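Sorbitol dehydrogenase (Gluconobacter oxydans, PDB 5ITG) probably oxidises the sugar alcohol D-sorbitol to L-sorbose with a nicotinamide cofactor bound to a Rossmann-fold domain. Local coordinates at residues A[411-416]-A[425-430]; A[404-409]-A[450-455]; A[316-321]-A[362-367]. One frame throughout, in Å; residues are numbered along the deposited sequence.

Interaction 1: residues A[411-416]-A[425-430]; sequences EMLRGR and SSEPTY
Leu413, where helix 400-412 leads into a turn, divides its two methyl groups between partners on the loop 425-430. CD1 lies 4.0 Å from Glu427 OE2 and 4.1 Å from Ser425 OG, while CD2 meets Tyr430 at the ring edge, close to the ring plane, 4.3 Å from CE2. The leucine and Glu427 side chains run at about a right angle to each other, and the CD1 methyl borders the carboxylate. Beside it Met412, modelled as selenomethionine, sets CG anti to its own N (chi1 179°) and then bends at the next two torsions, which brings SE to 3.9 Å from Ser425 OG. Met412 SE and Leu413 CD1 both border the Ser425 hydroxyl from the same side; no hydrogen bond crosses between the two segments.

Within the loop, a type I turn runs from Glu427 to Tyr430, and CD of Glu427 stands 4.0 Å above one face of the tyrosine ring, displaced toward its rim. The chain of Glu427 bends at chi2 (-80°), and its polar end is engaged elsewhere, OE2 with Tyr409 OH and OE1 with the backbone N of Cys378. These two bonds give the buried carboxylate polar partners beside the apolar leucine. On the other segment, a type I turn runs from Met412 to Gly415, where the positive phi of Gly415 (85°) suits a residue without a side chain.

The contact lies in the C-terminal domain of the mannitol dehydrogenase family. Met412 also packs on Phe307 and Ile310 of helix 288-312, Leu413 touches Ala438 of helix 432-439, and Tyr430 rests against Cys378 of helix 377-394.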
ATOM      1  N   GLU A 411      11.878  24.904  -6.040  1.00 17.46           N
ATOM      2  CA  GLU A 411      12.885  25.477  -5.160  1.00 19.86           C
ATOM      3  C   GLU A 411      13.535  24.383  -4.306  1.00 19.84           C
ATOM      4  O   GLU A 411      14.734  24.433  -4.030  1.00 22.06           O
ATOM      5  CB  GLU A 411      12.262  26.566  -4.286  1.00 19.93           C
ATOM      6  CG  GLU A 411      11.953  27.843  -5.065  1.00 21.47           C
ATOM      7  CD  GLU A 411      13.209  28.467  -5.668  1.00 24.38           C
ATOM      8  OE1 GLU A 411      14.138  28.786  -4.897  1.00 25.86           O
ATOM      9  OE2 GLU A 411      13.267  28.643  -6.909  1.00 23.17           O
HETATM   10  N   MSE A 412      12.750  23.382  -3.908  1.00 20.53           N
HETATM   11  CA  MSE A 412      13.268  22.279  -3.097  1.00 20.54           C
HETATM   12  C   MSE A 412      14.363  21.547  -3.875  1.00 21.47           C
HETATM   13  O   MSE A 412      15.371  21.109  -3.314  1.00 19.46           O
HETATM   14  CB  MSE A 412      12.132  21.306  -2.741  1.00 21.60           C
HETATM   15  CG  MSE A 412      12.548  20.086  -1.917  1.00 23.84           C
HETATM   16 SE   MSE A 412      13.290  18.614  -2.968  0.86 28.33          SE
HETATM   17  CE  MSE A 412      11.724  18.178  -4.057  1.00 25.67           C
ATOM     18  N   LEU A 413      14.163  21.433  -5.182  1.00 21.90           N
ATOM     19  CA  LEU A 413      15.118  20.750  -6.053  1.00 23.61           C
ATOM     20  C   LEU A 413      16.534  21.339  -6.010  1.00 24.37           C
ATOM     21  O   LEU A 413      17.511  20.632  -6.271  1.00 23.79           O
ATOM     22  CB  LEU A 413      14.593  20.770  -7.495  1.00 24.80           C
ATOM     23  CG  LEU A 413      14.008  19.503  -8.133  1.00 27.95           C
ATOM     24  CD1 LEU A 413      13.288  18.650  -7.116  1.00 26.53           C
ATOM     25  CD2 LEU A 413      13.081  19.914  -9.271  1.00 24.95           C
ATOM     26  N   ARG A 414      16.648  22.620  -5.673  1.00 24.37           N
ATOM     27  CA  ARG A 414      17.954  23.275  -5.624  1.00 26.46           C
ATOM     28  C   ARG A 414      18.895  22.716  -4.556  1.00 27.21           C
ATOM     29  O   ARG A 414      20.107  22.944  -4.608  1.00 26.60           O
ATOM     30  CB  ARG A 414      17.774  24.787  -5.472  1.00 28.88           C
ATOM     31  CG  ARG A 414      17.106  25.414  -6.697  1.00 31.55           C
ATOM     32  CD  ARG A 414      16.799  26.896  -6.534  1.00 34.50           C
ATOM     33  NE  ARG A 414      17.873  27.756  -7.029  1.00 41.13           N
ATOM     34  CZ  ARG A 414      18.870  28.221  -6.286  1.00 41.63           C
ATOM     35  NH1 ARG A 414      18.939  27.914  -4.997  1.00 44.11           N
ATOM     36  NH2 ARG A 414      19.802  28.988  -6.832  1.00 42.08           N
ATOM     37  N   GLY A 415      18.343  21.990  -3.588  1.00 24.75           N
ATOM     38  CA  GLY A 415      19.174  21.360  -2.578  1.00 24.83           C
ATOM     39  C   GLY A 415      19.624  22.096  -1.330  1.00 26.71           C
ATOM     40  O   GLY A 415      20.626  21.712  -0.719  1.00 25.28           O
ATOM     41  N   ARG A 416      18.911  23.138  -0.930  1.00 27.66           N
ATOM     42  CA  ARG A 416      19.297  23.853   0.274  1.00 28.82           C
ATOM     43  C   ARG A 416      18.099  24.361   1.062  1.00 27.81           C
ATOM     44  O   ARG A 416      17.170  24.940   0.495  1.00 28.13           O
ATOM     45  CB  ARG A 416      20.244  25.004  -0.073  1.00 31.62           C
ATOM     46  CG  ARG A 416      19.734  25.989  -1.102  1.00 37.88           C
ATOM     47  CD  ARG A 416      20.879  26.897  -1.564  1.00 42.83           C
ATOM     48  NE  ARG A 416      20.447  27.978  -2.452  1.00 46.60           N
ATOM     49  CZ  ARG A 416      19.586  28.936  -2.112  1.00 48.64           C
ATOM     50  NH1 ARG A 416      19.050  28.953  -0.896  1.00 49.73           N
ATOM     51  NH2 ARG A 416      19.273  29.887  -2.983  1.00 48.69           N
ATOM     52  N   SER A 425      17.988  15.523  -3.190  1.00 27.87           N
ATOM     53  CA  SER A 425      16.805  14.690  -3.327  1.00 27.44           C
ATOM     54  C   SER A 425      17.011  13.697  -4.459  1.00 26.38           C
ATOM     55  O   SER A 425      17.834  13.912  -5.349  1.00 25.54           O
ATOM     56  CB  SER A 425      15.562  15.539  -3.600  1.00 26.87           C
ATOM     57  OG  SER A 425      15.646  16.194  -4.847  1.00 28.85           O
ATOM     58  N   SER A 426      16.258  12.609  -4.420  1.00 27.05           N
ATOM     59  CA  SER A 426      16.351  11.574  -5.439  1.00 27.80           C
ATOM     60  C   SER A 426      15.267  11.712  -6.514  1.00 27.26           C
ATOM     61  O   SER A 426      14.084  11.868  -6.209  1.00 26.73           O
ATOM     62  CB  SER A 426      16.253  10.199  -4.777  1.00 30.77           C
ATOM     63  OG  SER A 426      16.062   9.173  -5.735  1.00 34.19           O
ATOM     64  N   GLU A 427      15.691  11.676  -7.772  1.00 24.55           N
ATOM     65  CA  GLU A 427      14.785  11.757  -8.911  1.00 24.49           C
ATOM     66  C   GLU A 427      15.344  10.797  -9.958  1.00 24.41           C
ATOM     67  O   GLU A 427      16.069  11.198 -10.866  1.00 25.76           O
ATOM     68  CB  GLU A 427      14.734  13.182  -9.468  1.00 21.95           C
ATOM     69  CG  GLU A 427      14.060  14.189  -8.542  1.00 23.70           C
ATOM     70  CD  GLU A 427      12.540  14.127  -8.596  1.00 24.64           C
ATOM     71  OE1 GLU A 427      11.992  13.168  -9.182  1.00 20.02           O
ATOM     72  OE2 GLU A 427      11.894  15.045  -8.049  1.00 23.87           O
ATOM     73  N   PRO A 428      15.015   9.509  -9.831  1.00 25.71           N
ATOM     74  CA  PRO A 428      15.474   8.460 -10.748  1.00 27.11           C
ATOM     75  C   PRO A 428      15.272   8.746 -12.236  1.00 27.81           C
ATOM     76  O   PRO A 428      16.133   8.425 -13.049  1.00 29.01           O
ATOM     77  CB  PRO A 428      14.686   7.238 -10.286  1.00 27.45           C
ATOM     78  CG  PRO A 428      14.554   7.466  -8.819  1.00 26.72           C
ATOM     79  CD  PRO A 428      14.175   8.932  -8.765  1.00 25.93           C
ATOM     80  N   THR A 429      14.146   9.360 -12.588  1.00 27.23           N
ATOM     81  CA  THR A 429      13.841   9.642 -13.989  1.00 27.11           C
ATOM     82  C   THR A 429      14.584  10.844 -14.560  1.00 28.72           C
ATOM     83  O   THR A 429      14.534  11.090 -15.764  1.00 29.36           O
ATOM     84  CB  THR A 429      12.330   9.879 -14.193  1.00 26.10           C
ATOM     85  OG1 THR A 429      11.931  11.064 -13.491  1.00 23.19           O
ATOM     86  CG2 THR A 429      11.530   8.695 -13.674  1.00 24.25           C
ATOM     87  N   TYR A 430      15.263  11.596 -13.704  1.00 28.69           N
ATOM     88  CA  TYR A 430      16.005  12.767 -14.155  1.00 28.75           C
ATOM     89  C   TYR A 430      17.426  12.409 -14.564  1.00 30.68           C
ATOM     90  O   TYR A 430      18.072  11.569 -13.934  1.00 28.31           O
ATOM     91  CB  TYR A 430      16.065  13.833 -13.052  1.00 28.15           C
ATOM     92  CG  TYR A 430      14.790  14.624 -12.848  1.00 28.77           C
ATOM     93  CD1 TYR A 430      13.618  14.301 -13.534  1.00 28.52           C
ATOM     94  CD2 TYR A 430      14.756  15.697 -11.955  1.00 29.07           C
ATOM     95  CE1 TYR A 430      12.440  15.031 -13.331  1.00 28.42           C
ATOM     96  CE2 TYR A 430      13.591  16.426 -11.746  1.00 27.66           C
ATOM     97  CZ  TYR A 430      12.436  16.087 -12.435  1.00 27.87           C
ATOM     98  OH  TYR A 430      11.275  16.794 -12.209  1.00 25.68           O
TER

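Interaction 2: residues A[404-409]-A[450-455]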
ATOM      1  N   PHE A 404       1.888  27.485  -5.732  1.00 15.26           N
ATOM      2  CA  PHE A 404       2.779  27.432  -4.578  1.00 16.15           C
ATOM      3  C   PHE A 404       3.391  26.036  -4.452  1.00 16.51           C
ATOM      4  O   PHE A 404       4.579  25.886  -4.155  1.00 17.08           O
ATOM      5  CB  PHE A 404       2.020  27.771  -3.289  1.00 14.27           C
ATOM      6  CG  PHE A 404       2.829  27.545  -2.044  1.00 14.52           C
ATOM      7  CD1 PHE A 404       3.841  28.431  -1.687  1.00 17.16           C
ATOM      8  CD2 PHE A 404       2.641  26.397  -1.278  1.00 14.90           C
ATOM      9  CE1 PHE A 404       4.663  28.176  -0.587  1.00 17.48           C
ATOM     10  CE2 PHE A 404       3.456  26.130  -0.179  1.00 14.42           C
ATOM     11  CZ  PHE A 404       4.472  27.023   0.165  1.00 16.45           C
ATOM     12  N   GLY A 405       2.577  25.008  -4.666  1.00 15.22           N
ATOM     13  CA  GLY A 405       3.098  23.655  -4.570  1.00 14.36           C
ATOM     14  C   GLY A 405       4.191  23.431  -5.597  1.00 13.31           C
ATOM     15  O   GLY A 405       5.243  22.848  -5.302  1.00 12.89           O
ATOM     16  N   ILE A 406       3.942  23.901  -6.815  1.00 13.87           N
ATOM     17  CA  ILE A 406       4.895  23.740  -7.908  1.00 13.83           C
ATOM     18  C   ILE A 406       6.174  24.531  -7.647  1.00 14.51           C
ATOM     19  O   ILE A 406       7.286  24.016  -7.819  1.00 16.55           O
ATOM     20  CB  ILE A 406       4.259  24.182  -9.249  1.00 11.71           C
ATOM     21  CG1 ILE A 406       3.138  23.209  -9.623  1.00 15.68           C
ATOM     22  CG2 ILE A 406       5.307  24.206 -10.358  1.00 13.69           C
ATOM     23  CD1 ILE A 406       2.224  23.732 -10.735  1.00 15.15           C
ATOM     24  N   ALA A 407       6.013  25.775  -7.211  1.00 14.76           N
ATOM     25  CA  ALA A 407       7.157  26.636  -6.921  1.00 15.16           C
ATOM     26  C   ALA A 407       8.009  26.059  -5.794  1.00 15.68           C
ATOM     27  O   ALA A 407       9.237  26.178  -5.813  1.00 16.48           O
ATOM     28  CB  ALA A 407       6.679  28.040  -6.552  1.00 12.84           C
ATOM     29  N   SER A 408       7.349  25.441  -4.815  1.00 16.28           N
ATOM     30  CA  SER A 408       8.031  24.833  -3.677  1.00 16.23           C
ATOM     31  C   SER A 408       8.835  23.624  -4.135  1.00 17.53           C
ATOM     32  O   SER A 408       9.975  23.423  -3.710  1.00 19.23           O
ATOM     33  CB  SER A 408       7.015  24.400  -2.611  1.00 18.95           C
ATOM     34  OG  SER A 408       6.494  25.525  -1.929  1.00 23.80           O
ATOM     35  N   TYR A 409       8.229  22.814  -4.994  1.00 16.35           N
ATOM     36  CA  TYR A 409       8.897  21.645  -5.537  1.00 16.99           C
ATOM     37  C   TYR A 409      10.158  22.095  -6.289  1.00 14.58           C
ATOM     38  O   TYR A 409      11.248  21.555  -6.072  1.00 16.49           O
ATOM     39  CB  TYR A 409       7.960  20.892  -6.493  1.00 14.66           C
ATOM     40  CG  TYR A 409       8.639  19.776  -7.262  1.00 15.86           C
ATOM     41  CD1 TYR A 409       9.133  18.648  -6.610  1.00 17.97           C
ATOM     42  CD2 TYR A 409       8.809  19.864  -8.642  1.00 16.68           C
ATOM     43  CE1 TYR A 409       9.790  17.630  -7.318  1.00 19.09           C
ATOM     44  CE2 TYR A 409       9.458  18.855  -9.358  1.00 18.96           C
ATOM     45  CZ  TYR A 409       9.947  17.744  -8.691  1.00 19.38           C
ATOM     46  OH  TYR A 409      10.603  16.754  -9.398  1.00 20.37           O
ATOM     47  N   PRO A 450       9.867  17.331 -16.688  1.00 22.67           N
ATOM     48  CA  PRO A 450       8.810  16.365 -17.017  1.00 21.85           C
ATOM     49  C   PRO A 450       7.688  16.278 -15.982  1.00 21.55           C
ATOM     50  O   PRO A 450       6.590  15.813 -16.286  1.00 21.16           O
ATOM     51  CB  PRO A 450       9.568  15.042 -17.126  1.00 22.78           C
ATOM     52  CG  PRO A 450      10.961  15.460 -17.503  1.00 24.50           C
ATOM     53  CD  PRO A 450      11.179  16.665 -16.620  1.00 23.47           C
ATOM     54  N   ALA A 451       7.969  16.724 -14.765  1.00 20.85           N
ATOM     55  CA  ALA A 451       6.993  16.669 -13.679  1.00 20.41           C
ATOM     56  C   ALA A 451       5.652  17.321 -14.011  1.00 20.31           C
ATOM     57  O   ALA A 451       4.608  16.880 -13.522  1.00 20.43           O
ATOM     58  CB  ALA A 451       7.583  17.323 -12.420  1.00 18.85           C
ATOM     59  N   PHE A 452       5.687  18.351 -14.852  1.00 18.09           N
ATOM     60  CA  PHE A 452       4.494  19.106 -15.204  1.00 18.81           C
ATOM     61  C   PHE A 452       3.885  18.800 -16.576  1.00 19.41           C
ATOM     62  O   PHE A 452       2.996  19.522 -17.040  1.00 19.50           O
ATOM     63  CB  PHE A 452       4.823  20.597 -15.088  1.00 19.59           C
ATOM     64  CG  PHE A 452       5.695  20.924 -13.899  1.00 21.79           C
ATOM     65  CD1 PHE A 452       5.336  20.503 -12.616  1.00 21.45           C
ATOM     66  CD2 PHE A 452       6.897  21.609 -14.065  1.00 22.48           C
ATOM     67  CE1 PHE A 452       6.166  20.755 -11.516  1.00 22.77           C
ATOM     68  CE2 PHE A 452       7.734  21.865 -12.970  1.00 24.83           C
ATOM     69  CZ  PHE A 452       7.370  21.436 -11.695  1.00 21.66           C
ATOM     70  N   ASP A 453       4.346  17.722 -17.210  1.00 20.09           N
ATOM     71  CA  ASP A 453       3.848  17.337 -18.532  1.00 21.51           C
ATOM     72  C   ASP A 453       2.372  16.942 -18.585  1.00 19.79           C
ATOM     73  O   ASP A 453       1.739  17.056 -19.635  1.00 20.67           O
ATOM     74  CB  ASP A 453       4.678  16.179 -19.102  1.00 22.03           C
ATOM     75  CG  ASP A 453       6.060  16.615 -19.571  1.00 24.44           C
ATOM     76  OD1 ASP A 453       6.330  17.827 -19.583  1.00 25.99           O
ATOM     77  OD2 ASP A 453       6.872  15.737 -19.931  1.00 25.52           O
ATOM     78  N   GLY A 454       1.835  16.471 -17.462  1.00 18.78           N
ATOM     79  CA  GLY A 454       0.446  16.044 -17.417  1.00 16.84           C
ATOM     80  C   GLY A 454      -0.596  17.096 -17.760  1.00 18.72           C
ATOM     81  O   GLY A 454      -1.726  16.756 -18.123  1.00 17.14           O
ATOM     82  N   TRP A 455      -0.236  18.370 -17.636  1.00 18.74           N
ATOM     83  CA  TRP A 455      -1.176  19.440 -17.946  1.00 18.90           C
ATOM     84  C   TRP A 455      -0.633  20.436 -18.962  1.00 20.02           C
ATOM     85  O   TRP A 455      -1.266  21.453 -19.249  1.00 17.70           O
ATOM     86  CB  TRP A 455      -1.589  20.175 -16.666  1.00 19.37           C
ATOM     87  CG  TRP A 455      -0.454  20.761 -15.868  1.00 16.65           C
ATOM     88  CD1 TRP A 455       0.187  21.947 -16.091  1.00 18.02           C
ATOM     89  CD2 TRP A 455       0.133  20.201 -14.690  1.00 16.66           C
ATOM     90  NE1 TRP A 455       1.136  22.167 -15.114  1.00 16.76           N
ATOM     91  CE2 TRP A 455       1.122  21.108 -14.241  1.00 18.38           C
ATOM     92  CE3 TRP A 455      -0.082  19.021 -13.964  1.00 17.07           C
ATOM     93  CZ2 TRP A 455       1.892  20.871 -13.098  1.00 16.68           C
ATOM     94  CZ3 TRP A 455       0.691  18.784 -12.823  1.00 18.30           C
ATOM     95  CH2 TRP A 455       1.665  19.711 -12.405  1.00 16.16           C
TER
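The Phe452 ring receives CG2 of Ile406 over one face, a CH-pi contact with the methyl 4.1 Å from the ring centroid and 28° off the normal. Ala451 CB covers the opposite face, 3.8 Å above the plane and toward the rim. The Tyr409 ring, in turn, meets Phe452 CZ at its edge, 3.7 Å from CD2, and Ala451 CB approaches it obliquely, 3.9 Å from CE2. On the indole of Trp455 the carbonyl oxygen of Phe452 lies over one face, and Ile406 CD1 comes in obliquely to 3.7 Å from CZ2.

Ile406 therefore uses two branches for two aromatic partners. Its CG2, anti to the backbone N, is directed to Phe452, while CG1, anti to the carbonyl carbon (chi1 -67°), carries CD1 on to the indole. The isoleucine and phenylalanine side chains run antiparallel as they pass.

This is a wholly apolar meeting of helix 400-412, in the all-helical part of the mannitol dehydrogenase C-terminal domain, with the loop that joins helices 432-439 and 461-477; a short 3-10 segment at 450-451 starts the loop's side of the contact. Helix 461-477 packs next to it through Val467 on Ile406 and Leu463 on Trp455, and helix 377-394 adds Thr386 and Val389 against the indole. Within helix 400-412, Ser408 OG and Ser408 N both donate to Phe404 O, from opposite faces of its carbonyl plane, the hydroxyl at 3.0 Å.

Interaction 3: residues A[316-321]-A[362-367]; sequences NVDDAI and SNKAMS
Asp318 and Ser362 bring the two backbones to 4.9 Å between CA atoms, where the short helix 317-320 faces a loop whose residues 364-366 keep helical angles without regular helix bonds. Both belong to the C-terminal domain of the mannitol dehydrogenase family: helix 317-320 follows the long helix 288-312, on which Val317 packs, and the loop connects helices 350-361 and 370-374.

The carboxylate of Asp318 holds the two segments together with a separate oxygen for each of two donors. Ser367 OG donates to OD1 at 2.7 Å, from well above the carboxylate plane (58° out of it). Lys364 NZ forms a salt bridge with OD2 at 2.6 Å, again tilted out of that plane, by 38°. Bending at its last two torsions, the lysine chain curls round OD2 of Asp318, with CG and CE each 3.2 Å from it. Replacing Asp318 by an alanine would probably leave the Lys364 ammonium without its salt-bridge mate and the Ser367 hydroxyl without its acceptor, freeing both groups to turn.

Asn316 OD1 bonds to Gln369 just beyond the loop segment. At the other end of the helix segment, Ile321 lays its CG2 methyl 3.8 Å from Ser362 CA.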
ATOM      1  N   ASN A 316      11.410  15.312   9.390  1.00 20.91           N
ATOM      2  CA  ASN A 316      10.351  14.317   9.377  1.00 20.08           C
ATOM      3  C   ASN A 316       8.979  14.917   9.139  1.00 19.38           C
ATOM      4  O   ASN A 316       8.735  16.094   9.422  1.00 17.93           O
ATOM      5  CB  ASN A 316      10.341  13.544  10.694  1.00 23.36           C
ATOM      6  CG  ASN A 316      11.652  12.841  10.963  1.00 28.92           C
ATOM      7  OD1 ASN A 316      12.185  12.146  10.099  1.00 31.60           O
ATOM      8  ND2 ASN A 316      12.180  13.015  12.169  1.00 32.45           N
ATOM      9  N   VAL A 317       8.076  14.087   8.635  1.00 18.45           N
ATOM     10  CA  VAL A 317       6.725  14.530   8.344  1.00 20.78           C
ATOM     11  C   VAL A 317       6.018  15.088   9.576  1.00 20.88           C
ATOM     12  O   VAL A 317       5.354  16.119   9.494  1.00 19.95           O
ATOM     13  CB  VAL A 317       5.872  13.377   7.759  1.00 21.20           C
ATOM     14  CG1 VAL A 317       4.447  13.857   7.509  1.00 21.01           C
ATOM     15  CG2 VAL A 317       6.489  12.885   6.449  1.00 20.45           C
ATOM     16  N   ASP A 318       6.161  14.416  10.714  1.00 22.85           N
ATOM     17  CA  ASP A 318       5.485  14.868  11.922  1.00 24.40           C
ATOM     18  C   ASP A 318       5.966  16.230  12.411  1.00 24.18           C
ATOM     19  O   ASP A 318       5.230  16.926  13.104  1.00 27.63           O
ATOM     20  CB  ASP A 318       5.577  13.800  13.025  1.00 25.48           C
ATOM     21  CG  ASP A 318       6.963  13.679  13.632  1.00 27.76           C
ATOM     22  OD1 ASP A 318       7.966  13.780  12.899  1.00 29.88           O
ATOM     23  OD2 ASP A 318       7.039  13.456  14.857  1.00 28.33           O
ATOM     24  N   ASP A 319       7.186  16.619  12.046  1.00 24.21           N
ATOM     25  CA  ASP A 319       7.706  17.935  12.430  1.00 23.61           C
ATOM     26  C   ASP A 319       7.056  18.974  11.512  1.00 21.60           C
ATOM     27  O   ASP A 319       6.691  20.073  11.940  1.00 18.74           O
ATOM     28  CB  ASP A 319       9.222  18.036  12.228  1.00 26.36           C
ATOM     29  CG  ASP A 319       9.997  16.953  12.949  1.00 29.88           C
ATOM     30  OD1 ASP A 319       9.788  16.760  14.163  1.00 30.69           O
ATOM     31  OD2 ASP A 319      10.834  16.301  12.287  1.00 33.72           O
ATOM     32  N   ALA A 320       6.930  18.623  10.236  1.00 18.06           N
ATOM     33  CA  ALA A 320       6.341  19.531   9.260  1.00 16.31           C
ATOM     34  C   ALA A 320       4.851  19.761   9.478  1.00 15.97           C
ATOM     35  O   ALA A 320       4.368  20.887   9.347  1.00 14.97           O
ATOM     36  CB  ALA A 320       6.583  19.009   7.844  1.00 15.78           C
ATOM     37  N   ILE A 321       4.123  18.704   9.827  1.00 16.52           N
ATOM     38  CA  ILE A 321       2.684  18.827  10.024  1.00 14.64           C
ATOM     39  C   ILE A 321       2.349  19.677  11.254  1.00 17.46           C
ATOM     40  O   ILE A 321       1.230  20.172  11.384  1.00 16.14           O
ATOM     41  CB  ILE A 321       2.013  17.429  10.128  1.00 16.77           C
ATOM     42  CG1 ILE A 321       0.497  17.563   9.971  1.00 16.38           C
ATOM     43  CG2 ILE A 321       2.369  16.757  11.454  1.00 15.36           C
ATOM     44  CD1 ILE A 321       0.051  17.910   8.552  1.00 14.34           C
ATOM     45  N   SER A 362       0.358  13.343  11.707  1.00 18.77           N
ATOM     46  CA  SER A 362       0.801  13.744  13.046  1.00 21.59           C
ATOM     47  C   SER A 362       1.195  12.555  13.935  1.00 23.11           C
ATOM     48  O   SER A 362       1.623  12.752  15.076  1.00 22.30           O
ATOM     49  CB  SER A 362      -0.297  14.531  13.760  1.00 22.88           C
ATOM     50  OG  SER A 362      -1.296  13.651  14.264  1.00 23.13           O
ATOM     51  N   ASN A 363       1.051  11.328  13.427  1.00 22.69           N
ATOM     52  CA  ASN A 363       1.398  10.134  14.212  1.00 23.23           C
ATOM     53  C   ASN A 363       2.919  10.047  14.303  1.00 24.10           C
ATOM     54  O   ASN A 363       3.572   9.599  13.367  1.00 24.08           O
ATOM     55  CB  ASN A 363       0.846   8.861  13.541  1.00 22.72           C
ATOM     56  CG  ASN A 363       0.821   7.658  14.482  1.00 23.59           C
ATOM     57  OD1 ASN A 363       1.720   7.480  15.309  1.00 22.23           O
ATOM     58  ND2 ASN A 363      -0.207   6.818  14.348  1.00 21.70           N
ATOM     59  N   LYS A 364       3.487  10.476  15.426  1.00 25.77           N
ATOM     60  CA  LYS A 364       4.937  10.452  15.575  1.00 29.84           C
ATOM     61  C   LYS A 364       5.580   9.071  15.399  1.00 31.05           C
ATOM     62  O   LYS A 364       6.664   8.956  14.818  1.00 31.93           O
ATOM     63  CB  LYS A 364       5.341  11.071  16.925  1.00 30.63           C
ATOM     64  CG  LYS A 364       4.900  12.526  17.067  1.00 31.45           C
ATOM     65  CD  LYS A 364       5.510  13.203  18.293  1.00 33.99           C
ATOM     66  CE  LYS A 364       6.989  13.534  18.089  1.00 35.95           C
ATOM     67  NZ  LYS A 364       7.206  14.659  17.127  1.00 34.25           N
ATOM     68  N   ALA A 365       4.920   8.022  15.873  1.00 32.52           N
ATOM     69  CA  ALA A 365       5.479   6.676  15.739  1.00 33.81           C
ATOM     70  C   ALA A 365       5.622   6.244  14.275  1.00 34.38           C
ATOM     71  O   ALA A 365       6.485   5.434  13.944  1.00 34.69           O
ATOM     72  CB  ALA A 365       4.606   5.671  16.491  1.00 34.20           C
HETATM   73  N   MSE A 366       4.778   6.792  13.405  1.00 35.60           N
HETATM   74  CA  MSE A 366       4.787   6.445  11.981  1.00 37.31           C
HETATM   75  C   MSE A 366       5.634   7.374  11.127  1.00 37.34           C
HETATM   76  O   MSE A 366       6.088   6.993  10.051  1.00 38.82           O
HETATM   77  CB  MSE A 366       3.362   6.469  11.418  1.00 36.90           C
HETATM   78  CG  MSE A 366       2.391   5.517  12.085  1.00 39.26           C
HETATM   79 SE   MSE A 366       2.924   3.680  11.882  0.74 40.18          SE
HETATM   80  CE  MSE A 366       3.302   3.278  13.729  1.00 37.69           C
ATOM     81  N   SER A 367       5.827   8.596  11.606  1.00 37.72           N
ATOM     82  CA  SER A 367       6.584   9.606  10.880  1.00 36.78           C
ATOM     83  C   SER A 367       7.750   9.106  10.029  1.00 35.41           C
ATOM     84  O   SER A 367       8.631   8.388  10.493  1.00 35.45           O
ATOM     85  CB  SER A 367       7.087  10.682  11.840  1.00 37.09           C
ATOM     86  OG  SER A 367       7.625  11.768  11.108  1.00 38.55           O
TER

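In the fold
Interactions 1 and 2 adjoin one another on helix 400-412, their centres 13 Å apart. Tyr409, from interaction 2, joins them through its hydroxyl: OH lies 2.5 Å from Glu427 OE2 and 2.9 Å from Tyr430 OH, both probable hydrogen bonds, and Tyr430 OH also packs at 3.7 Å on Ala451 CB. The loop 425-430 is thereby tied to both the helix and the segment 450-455. Interaction 3 stands apart, its nearest atoms about 11 Å from either of the others, and closes earlier in the chain. All three belong to the C-terminal domain of the mannitol dehydrogenase family, while Asn363 ND2 of interaction 3 bonds to the carbonyl oxygen of Thr87 in the Rossmann domain. The structure is substrate-free.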